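Local coordinates for protein (tenascin) (Gallus gallus, PDB 1QR4), which forms part of an extracellular-matrix adhesion protein, here as two fibronectin type III domains that probably bind heparin, at residues A[13-27]-A[61-75]. Numbering follows the deposited sequence.
Sequences LEVSDPTETTLSLRW and ILRGLDAGTEYTISL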
ATOM      1  N   LEU A  13      -7.945   5.523 -19.187  1.00 21.60           N
ATOM      2  CA  LEU A  13      -7.992   4.689 -18.002  1.00 22.77           C
ATOM      3  C   LEU A  13      -6.761   5.000 -17.154  1.00 26.16           C
ATOM      4  O   LEU A  13      -5.625   4.785 -17.580  1.00 35.34           O
ATOM      5  CB  LEU A  13      -7.993   3.216 -18.399  1.00 16.60           C
ATOM      6  CG  LEU A  13      -8.019   2.170 -17.271  1.00 26.09           C
ATOM      7  CD1 LEU A  13      -9.301   2.316 -16.444  1.00 10.60           C
ATOM      8  CD2 LEU A  13      -7.927   0.751 -17.855  1.00  8.01           C
ATOM      9  N   GLU A  14      -6.995   5.566 -15.974  1.00 38.05           N
ATOM     10  CA  GLU A  14      -5.917   5.910 -15.049  1.00 36.01           C
ATOM     11  C   GLU A  14      -6.170   5.360 -13.639  1.00 27.17           C
ATOM     12  O   GLU A  14      -7.320   5.209 -13.219  1.00 34.76           O
ATOM     13  CB  GLU A  14      -5.716   7.430 -14.995  1.00 30.46           C
ATOM     14  CG  GLU A  14      -6.919   8.227 -14.511  1.00 48.93           C
ATOM     15  CD  GLU A  14      -6.586   9.693 -14.224  1.00 65.93           C
ATOM     16  OE1 GLU A  14      -5.508   9.965 -13.634  1.00 72.76           O
ATOM     17  OE2 GLU A  14      -7.402  10.573 -14.588  1.00 57.84           O
ATOM     18  N   VAL A  15      -5.087   5.021 -12.941  1.00 34.42           N
ATOM     19  CA  VAL A  15      -5.154   4.505 -11.574  1.00 35.19           C
ATOM     20  C   VAL A  15      -4.644   5.554 -10.584  1.00 38.46           C
ATOM     21  O   VAL A  15      -3.591   6.166 -10.775  1.00 41.62           O
ATOM     22  CB  VAL A  15      -4.348   3.214 -11.432  1.00 27.40           C
ATOM     23  CG1 VAL A  15      -2.965   3.402 -12.005  1.00 49.49           C
ATOM     24  CG2 VAL A  15      -4.255   2.810  -9.990  1.00 54.29           C
ATOM     25  N   SER A  16      -5.418   5.772  -9.530  1.00 42.37           N
ATOM     26  CA  SER A  16      -5.074   6.762  -8.508  1.00 40.57           C
ATOM     27  C   SER A  16      -5.140   6.170  -7.087  1.00 41.74           C
ATOM     28  O   SER A  16      -5.593   5.029  -6.892  1.00 37.78           O
ATOM     29  CB  SER A  16      -6.037   7.958  -8.621  1.00 38.76           C
ATOM     30  OG  SER A  16      -5.667   9.027  -7.765  1.00 57.10           O
ATOM     31  N   ASP A  17      -4.634   6.936  -6.119  1.00 46.71           N
ATOM     32  CA  ASP A  17      -4.645   6.577  -4.690  1.00 46.13           C
ATOM     33  C   ASP A  17      -4.195   5.140  -4.317  1.00 36.71           C
ATOM     34  O   ASP A  17      -4.943   4.384  -3.687  1.00 19.60           O
ATOM     35  CB  ASP A  17      -6.041   6.864  -4.077  1.00 55.09           C
ATOM     36  CG  ASP A  17      -6.649   8.217  -4.523  1.00 69.14           C
ATOM     37  OD1 ASP A  17      -5.908   9.177  -4.839  1.00 73.04           O
ATOM     38  OD2 ASP A  17      -7.894   8.319  -4.545  1.00 56.73           O
ATOM     39  N   PRO A  18      -2.962   4.747  -4.697  1.00 51.05           N
ATOM     40  CA  PRO A  18      -2.470   3.401  -4.370  1.00 49.66           C
ATOM     41  C   PRO A  18      -2.506   3.088  -2.867  1.00 58.57           C
ATOM     42  O   PRO A  18      -2.068   3.881  -2.028  1.00 51.40           O
ATOM     43  CB  PRO A  18      -1.026   3.430  -4.882  1.00 48.17           C
ATOM     44  CG  PRO A  18      -1.092   4.359  -6.047  1.00 58.86           C
ATOM     45  CD  PRO A  18      -1.974   5.478  -5.517  1.00 63.26           C
ATOM     46  N   THR A  19      -3.051   1.923  -2.553  1.00 63.54           N
ATOM     47  CA  THR A  19      -3.157   1.423  -1.189  1.00 52.66           C
ATOM     48  C   THR A  19      -2.416   0.081  -1.179  1.00 41.78           C
ATOM     49  O   THR A  19      -1.761  -0.267  -2.159  1.00 56.47           O
ATOM     50  CB  THR A  19      -4.658   1.296  -0.804  1.00 47.56           C
ATOM     51  OG1 THR A  19      -5.141   2.586  -0.406  1.00 58.11           O
ATOM     52  CG2 THR A  19      -4.915   0.284   0.310  1.00 52.30           C
ATOM     53  N   GLU A  20      -2.405  -0.604  -0.042  1.00 47.38           N
ATOM     54  CA  GLU A  20      -1.744  -1.901   0.077  1.00 39.07           C
ATOM     55  C   GLU A  20      -2.604  -2.989  -0.529  1.00 29.58           C
ATOM     56  O   GLU A  20      -2.104  -4.020  -0.995  1.00 37.51           O
ATOM     57  CB  GLU A  20      -1.547  -2.260   1.554  1.00 54.45           C
ATOM     58  CG  GLU A  20      -0.290  -1.717   2.191  1.00 74.27           C
ATOM     59  CD  GLU A  20      -0.252  -1.948   3.688  1.00 72.84           C
ATOM     60  OE1 GLU A  20      -0.688  -3.031   4.141  1.00 70.18           O
ATOM     61  OE2 GLU A  20       0.215  -1.042   4.406  1.00 65.76           O
ATOM     62  N   THR A  21      -3.902  -2.742  -0.536  1.00 24.91           N
ATOM     63  CA  THR A  21      -4.833  -3.732  -0.998  1.00 36.43           C
ATOM     64  C   THR A  21      -5.812  -3.183  -2.044  1.00 35.82           C
ATOM     65  O   THR A  21      -6.620  -3.933  -2.601  1.00 43.26           O
ATOM     66  CB  THR A  21      -5.544  -4.317   0.265  1.00 45.85           C
ATOM     67  OG1 THR A  21      -6.410  -5.398  -0.088  1.00 61.49           O
ATOM     68  CG2 THR A  21      -6.330  -3.232   0.995  1.00 46.06           C
ATOM     69  N   THR A  22      -5.732  -1.887  -2.341  1.00 33.96           N
ATOM     70  CA  THR A  22      -6.636  -1.311  -3.330  1.00 27.55           C
ATOM     71  C   THR A  22      -5.992  -0.393  -4.340  1.00 22.78           C
ATOM     72  O   THR A  22      -4.903   0.121  -4.136  1.00 26.84           O
ATOM     73  CB  THR A  22      -7.774  -0.481  -2.707  1.00 27.04           C
ATOM     74  OG1 THR A  22      -7.269   0.788  -2.287  1.00 42.79           O
ATOM     75  CG2 THR A  22      -8.394  -1.191  -1.538  1.00 44.77           C
ATOM     76  N   LEU A  23      -6.740  -0.161  -5.412  1.00 23.82           N
ATOM     77  CA  LEU A  23      -6.365   0.729  -6.496  1.00 12.50           C
ATOM     78  C   LEU A  23      -7.646   1.387  -6.913  1.00 12.07           C
ATOM     79  O   LEU A  23      -8.689   0.742  -6.976  1.00 15.91           O
ATOM     80  CB  LEU A  23      -5.788  -0.038  -7.671  1.00 21.22           C
ATOM     81  CG  LEU A  23      -4.347  -0.501  -7.477  1.00 34.07           C
ATOM     82  CD1 LEU A  23      -3.967  -1.438  -8.603  1.00 30.07           C
ATOM     83  CD2 LEU A  23      -3.405   0.691  -7.418  1.00 24.97           C
ATOM     84  N   SER A  24      -7.573   2.689  -7.142  1.00 18.55           N
ATOM     85  CA  SER A  24      -8.731   3.464  -7.558  1.00 19.79           C
ATOM     86  C   SER A  24      -8.683   3.718  -9.083  1.00 29.91           C
ATOM     87  O   SER A  24      -7.753   4.346  -9.608  1.00 30.69           O
ATOM     88  CB  SER A  24      -8.754   4.774  -6.783  1.00 28.05           C
ATOM     89  OG  SER A  24      -9.909   5.514  -7.116  1.00 61.85           O
ATOM     90  N   LEU A  25      -9.677   3.198  -9.793  1.00 31.98           N
ATOM     91  CA  LEU A  25      -9.733   3.342 -11.238  1.00 23.67           C
ATOM     92  C   LEU A  25     -10.706   4.412 -11.719  1.00 33.19           C
ATOM     93  O   LEU A  25     -11.813   4.570 -11.179  1.00 32.24           O
ATOM     94  CB  LEU A  25     -10.113   2.008 -11.873  1.00 28.36           C
ATOM     95  CG  LEU A  25      -9.249   0.802 -11.509  1.00 22.26           C
ATOM     96  CD1 LEU A  25      -9.923  -0.464 -11.994  1.00 22.96           C
ATOM     97  CD2 LEU A  25      -7.870   0.951 -12.101  1.00 25.88           C
ATOM     98  N   ARG A  26     -10.298   5.109 -12.780  1.00 27.51           N
ATOM     99  CA  ARG A  26     -11.116   6.152 -13.380  1.00 24.65           C
ATOM    100  C   ARG A  26     -10.895   6.175 -14.892  1.00 29.45           C
ATOM    101  O   ARG A  26      -9.782   5.972 -15.365  1.00 25.57           O
ATOM    102  CB  ARG A  26     -10.791   7.498 -12.752  1.00 31.23           C
ATOM    103  CG  ARG A  26     -11.793   8.560 -13.059  1.00 41.07           C
ATOM    104  CD  ARG A  26     -11.630   9.724 -12.115  1.00 43.85           C
ATOM    105  NE  ARG A  26     -12.423  10.857 -12.564  1.00 38.19           N
ATOM    106  CZ  ARG A  26     -11.908  11.965 -13.079  1.00 51.80           C
ATOM    107  NH1 ARG A  26     -10.587  12.093 -13.203  1.00 50.62           N
ATOM    108  NH2 ARG A  26     -12.718  12.930 -13.500  1.00 35.93           N
ATOM    109  N   TRP A  27     -11.973   6.415 -15.638  1.00 30.31           N
ATOM    110  CA  TRP A  27     -11.922   6.434 -17.096  1.00 26.42           C
ATOM    111  C   TRP A  27     -13.068   7.208 -17.717  1.00 29.97           C
ATOM    112  O   TRP A  27     -14.000   7.632 -17.032  1.00 27.12           O
ATOM    113  CB  TRP A  27     -12.013   5.014 -17.626  1.00 29.79           C
ATOM    114  CG  TRP A  27     -13.316   4.397 -17.308  1.00 17.43           C
ATOM    115  CD1 TRP A  27     -14.451   4.453 -18.053  1.00 36.52           C
ATOM    116  CD2 TRP A  27     -13.642   3.651 -16.137  1.00 28.56           C
ATOM    117  NE1 TRP A  27     -15.471   3.791 -17.420  1.00 27.99           N
ATOM    118  CE2 TRP A  27     -15.004   3.290 -16.237  1.00 14.85           C
ATOM    119  CE3 TRP A  27     -12.917   3.256 -15.003  1.00 35.42           C
ATOM    120  CZ2 TRP A  27     -15.660   2.559 -15.253  1.00 21.44           C
ATOM    121  CZ3 TRP A  27     -13.570   2.526 -14.017  1.00 25.81           C
ATOM    122  CH2 TRP A  27     -14.933   2.187 -14.149  1.00 36.51           C
ATOM    123  N   ILE A  61     -13.363   1.372  -7.225  1.00 31.81           N
ATOM    124  CA  ILE A  61     -12.226   1.027  -6.359  1.00 34.35           C
ATOM    125  C   ILE A  61     -11.975  -0.466  -6.424  1.00 27.02           C
ATOM    126  O   ILE A  61     -12.820  -1.279  -6.041  1.00 35.21           O
ATOM    127  CB  ILE A  61     -12.455   1.391  -4.876  1.00 34.87           C
ATOM    128  CG1 ILE A  61     -12.739   2.884  -4.714  1.00 38.08           C
ATOM    129  CG2 ILE A  61     -11.213   1.039  -4.070  1.00 50.42           C
ATOM    130  CD1 ILE A  61     -11.553   3.750  -4.968  1.00 32.91           C
ATOM    131  N   LEU A  62     -10.816  -0.819  -6.949  1.00 27.87           N
ATOM    132  CA  LEU A  62     -10.436  -2.210  -7.069  1.00 26.73           C
ATOM    133  C   LEU A  62      -9.929  -2.664  -5.700  1.00 38.64           C
ATOM    134  O   LEU A  62      -9.102  -1.997  -5.083  1.00 54.59           O
ATOM    135  CB  LEU A  62      -9.355  -2.328  -8.130  1.00 26.40           C
ATOM    136  CG  LEU A  62      -9.016  -3.718  -8.628  1.00 27.51           C
ATOM    137  CD1 LEU A  62     -10.268  -4.557  -8.841  1.00 31.42           C
ATOM    138  CD2 LEU A  62      -8.257  -3.531  -9.919  1.00 31.51           C
ATOM    139  N   ARG A  63     -10.434  -3.791  -5.216  1.00 46.11           N
ATOM    140  CA  ARG A  63     -10.037  -4.284  -3.898  1.00 39.86           C
ATOM    141  C   ARG A  63      -9.673  -5.768  -3.850  1.00 42.07           C
ATOM    142  O   ARG A  63      -9.987  -6.546  -4.770  1.00 44.51           O
ATOM    143  CB  ARG A  63     -11.172  -4.020  -2.896  1.00 51.95           C
ATOM    144  CG  ARG A  63     -11.454  -2.545  -2.604  1.00 64.89           C
ATOM    145  CD  ARG A  63     -12.770  -2.381  -1.859  1.00 70.79           C
ATOM    146  NE  ARG A  63     -13.921  -2.674  -2.714  1.00 95.79           N
ATOM    147  CZ  ARG A  63     -14.864  -1.793  -3.041  1.00 95.82           C
ATOM    148  NH1 ARG A  63     -14.807  -0.549  -2.580  1.00 91.95           N
ATOM    149  NH2 ARG A  63     -15.851  -2.146  -3.857  1.00 89.80           N
ATOM    150  N   GLY A  64      -9.028  -6.157  -2.753  1.00 38.69           N
ATOM    151  CA  GLY A  64      -8.651  -7.548  -2.565  1.00 38.66           C
ATOM    152  C   GLY A  64      -7.342  -7.924  -3.214  1.00 40.34           C
ATOM    153  O   GLY A  64      -7.078  -9.093  -3.479  1.00 43.29           O
ATOM    154  N   LEU A  65      -6.499  -6.922  -3.417  1.00 44.25           N
ATOM    155  CA  LEU A  65      -5.210  -7.120  -4.050  1.00 44.08           C
ATOM    156  C   LEU A  65      -4.102  -7.412  -3.028  1.00 43.24           C
ATOM    157  O   LEU A  65      -4.319  -7.306  -1.823  1.00 51.30           O
ATOM    158  CB  LEU A  65      -4.869  -5.868  -4.874  1.00 42.97           C
ATOM    159  CG  LEU A  65      -5.983  -5.310  -5.768  1.00 22.00           C
ATOM    160  CD1 LEU A  65      -5.461  -4.119  -6.546  1.00 20.00           C
ATOM    161  CD2 LEU A  65      -6.501  -6.385  -6.700  1.00 16.52           C
ATOM    162  N   ASP A  66      -2.934  -7.825  -3.517  1.00 35.12           N
ATOM    163  CA  ASP A  66      -1.794  -8.103  -2.653  1.00 31.00           C
ATOM    164  C   ASP A  66      -0.917  -6.848  -2.594  1.00 43.25           C
ATOM    165  O   ASP A  66      -1.068  -5.954  -3.427  1.00 53.35           O
ATOM    166  CB  ASP A  66      -1.028  -9.330  -3.147  1.00 21.86           C
ATOM    167  CG  ASP A  66      -1.869 -10.610  -3.082  1.00 43.49           C
ATOM    168  OD1 ASP A  66      -3.094 -10.523  -2.829  1.00 33.38           O
ATOM    169  OD2 ASP A  66      -1.311 -11.713  -3.290  1.00 45.02           O
ATOM    170  N   ALA A  67      -0.045  -6.754  -1.591  1.00 39.63           N
ATOM    171  CA  ALA A  67       0.799  -5.574  -1.414  1.00 35.16           C
ATOM    172  C   ALA A  67       2.061  -5.526  -2.271  1.00 34.37           C
ATOM    173  O   ALA A  67       2.675  -6.553  -2.549  1.00 32.65           O
ATOM    174  CB  ALA A  67       1.161  -5.425   0.039  1.00 45.61           C
ATOM    175  N   GLY A  68       2.459  -4.314  -2.650  1.00 28.66           N
ATOM    176  CA  GLY A  68       3.645  -4.126  -3.465  1.00 35.90           C
ATOM    177  C   GLY A  68       3.665  -5.118  -4.595  1.00 29.32           C
ATOM    178  O   GLY A  68       4.599  -5.888  -4.709  1.00 51.69           O
ATOM    179  N   THR A  69       2.595  -5.138  -5.382  1.00 35.73           N
ATOM    180  CA  THR A  69       2.452  -6.053  -6.511  1.00 26.61           C
ATOM    181  C   THR A  69       1.961  -5.266  -7.713  1.00 29.76           C
ATOM    182  O   THR A  69       1.120  -4.379  -7.572  1.00 34.18           O
ATOM    183  CB  THR A  69       1.397  -7.138  -6.204  1.00 28.94           C
ATOM    184  OG1 THR A  69       1.835  -7.939  -5.107  1.00 43.98           O
ATOM    185  CG2 THR A  69       1.186  -8.038  -7.392  1.00 45.64           C
ATOM    186  N   GLU A  70       2.463  -5.587  -8.897  1.00 29.15           N
ATOM    187  CA  GLU A  70       2.008  -4.879 -10.076  1.00 27.29           C
ATOM    188  C   GLU A  70       0.907  -5.658 -10.774  1.00 23.90           C
ATOM    189  O   GLU A  70       0.928  -6.874 -10.795  1.00 29.56           O
ATOM    190  CB  GLU A  70       3.171  -4.623 -11.023  1.00 38.40           C
ATOM    191  CG  GLU A  70       2.797  -3.811 -12.249  1.00 55.62           C
ATOM    192  CD  GLU A  70       4.005  -3.378 -13.048  1.00 72.02           C
ATOM    193  OE1 GLU A  70       4.850  -4.242 -13.373  1.00 69.62           O
ATOM    194  OE2 GLU A  70       4.109  -2.167 -13.345  1.00 76.66           O
ATOM    195  N   TYR A  71      -0.066  -4.948 -11.326  1.00 30.84           N
ATOM    196  CA  TYR A  71      -1.175  -5.573 -12.039  1.00 29.72           C
ATOM    197  C   TYR A  71      -1.408  -4.981 -13.433  1.00 31.11           C
ATOM    198  O   TYR A  71      -1.301  -3.770 -13.646  1.00 41.03           O
ATOM    199  CB  TYR A  71      -2.485  -5.413 -11.262  1.00 22.00           C
ATOM    200  CG  TYR A  71      -2.573  -6.187  -9.982  1.00 30.35           C
ATOM    201  CD1 TYR A  71      -2.171  -5.620  -8.774  1.00 42.43           C
ATOM    202  CD2 TYR A  71      -3.102  -7.467  -9.963  1.00 23.01           C
ATOM    203  CE1 TYR A  71      -2.296  -6.305  -7.582  1.00 34.71           C
ATOM    204  CE2 TYR A  71      -3.231  -8.161  -8.770  1.00 45.50           C
ATOM    205  CZ  TYR A  71      -2.825  -7.570  -7.584  1.00 41.45           C
ATOM    206  OH  TYR A  71      -2.946  -8.253  -6.398  1.00 60.49           O
ATOM    207  N   THR A  72      -1.748  -5.840 -14.379  1.00 32.79           N
ATOM    208  CA  THR A  72      -2.055  -5.377 -15.710  1.00 30.06           C
ATOM    209  C   THR A  72      -3.563  -5.238 -15.655  1.00 23.22           C
ATOM    210  O   THR A  72      -4.270  -6.225 -15.441  1.00 25.59           O
ATOM    211  CB  THR A  72      -1.660  -6.409 -16.773  1.00 32.88           C
ATOM    212  OG1 THR A  72      -0.241  -6.602 -16.733  1.00 41.58           O
ATOM    213  CG2 THR A  72      -2.059  -5.929 -18.162  1.00 36.36           C
ATOM    214  N   ILE A  73      -4.054  -4.010 -15.758  1.00 23.89           N
ATOM    215  CA  ILE A  73      -5.490  -3.781 -15.709  1.00 20.06           C
ATOM    216  C   ILE A  73      -6.018  -3.399 -17.078  1.00 25.32           C
ATOM    217  O   ILE A  73      -5.464  -2.528 -17.744  1.00 27.51           O
ATOM    218  CB  ILE A  73      -5.861  -2.654 -14.692  1.00 25.74           C
ATOM    219  CG1 ILE A  73      -5.339  -3.007 -13.297  1.00 28.03           C
ATOM    220  CG2 ILE A  73      -7.386  -2.500 -14.597  1.00 10.68           C
ATOM    221  CD1 ILE A  73      -5.292  -1.843 -12.323  1.00 18.84           C
ATOM    222  N   SER A  74      -7.090  -4.065 -17.493  1.00 34.19           N
ATOM    223  CA  SER A  74      -7.737  -3.777 -18.766  1.00 32.77           C
ATOM    224  C   SER A  74      -9.257  -3.718 -18.648  1.00 16.87           C
ATOM    225  O   SER A  74      -9.905  -4.574 -18.044  1.00 22.12           O
ATOM    226  CB  SER A  74      -7.316  -4.768 -19.861  1.00 37.39           C
ATOM    227  OG  SER A  74      -7.582  -6.105 -19.487  1.00 57.34           O
ATOM    228  N   LEU A  75      -9.808  -2.673 -19.238  1.00 25.47           N
ATOM    229  CA  LEU A  75     -11.235  -2.435 -19.233  1.00 24.47           C
ATOM    230  C   LEU A  75     -11.745  -2.505 -20.662  1.00 32.68           C
ATOM    231  O   LEU A  75     -11.072  -2.069 -21.597  1.00 29.62           O
ATOM    232  CB  LEU A  75     -11.516  -1.050 -18.665  1.00 18.03           C
ATOM    233  CG  LEU A  75     -12.979  -0.735 -18.443  1.00  7.22           C
ATOM    234  CD1 LEU A  75     -13.531  -1.622 -17.351  1.00 12.69           C
ATOM    235  CD2 LEU A  75     -13.087   0.694 -18.067  1.00 29.19           C
TER
HETATM  236  O   HOH W   1      -9.401  -4.711   0.009  1.00 66.38           O
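Leu-75 sets its CD2 methyl over one face of the Trp-27 indole, a CH-pi contact 3.6 Å from the centroid of the five-membered ring and 12° off its normal. Its CG lies anti to the backbone N (chi1 -173°), which carries CD2, one of its two methyls, to the ring, while its CB meets Leu-13 CD2 at 4.1 Å. Replacing Trp-27 by an alanine would probably open a gap over Leu-75 and leave that methyl without its aromatic floor. Farther along, Ile-73 CD1 rises as a bump into the hollow between two leucines, 3.8 Å from Leu-25 CD2 and 4.0 Å from Leu-23 CD1. Leu-65 packs against Leu-23 as well, their side chains crossing at about a right angle, CD1 to CD1 3.7 Å, and Leu-62 CD2 packs against Leu-25 CD1. Leu-23 and Leu-62 exchange two backbone bonds as an antiparallel hydrogen-bonded pair, and Leu-65 N reaches Thr-21 O at 3.1 Å. This is the beta-sandwich core of a fibronectin type III domain: strand 22-28 lies between 11-16 and 59-63 in one sheet, and strand 70-78 faces it from the other, flanked by 36-42, whose Leu-39 and Tyr-41 extend the packing, and by 87-92, whose Ile-89 touches Leu-13.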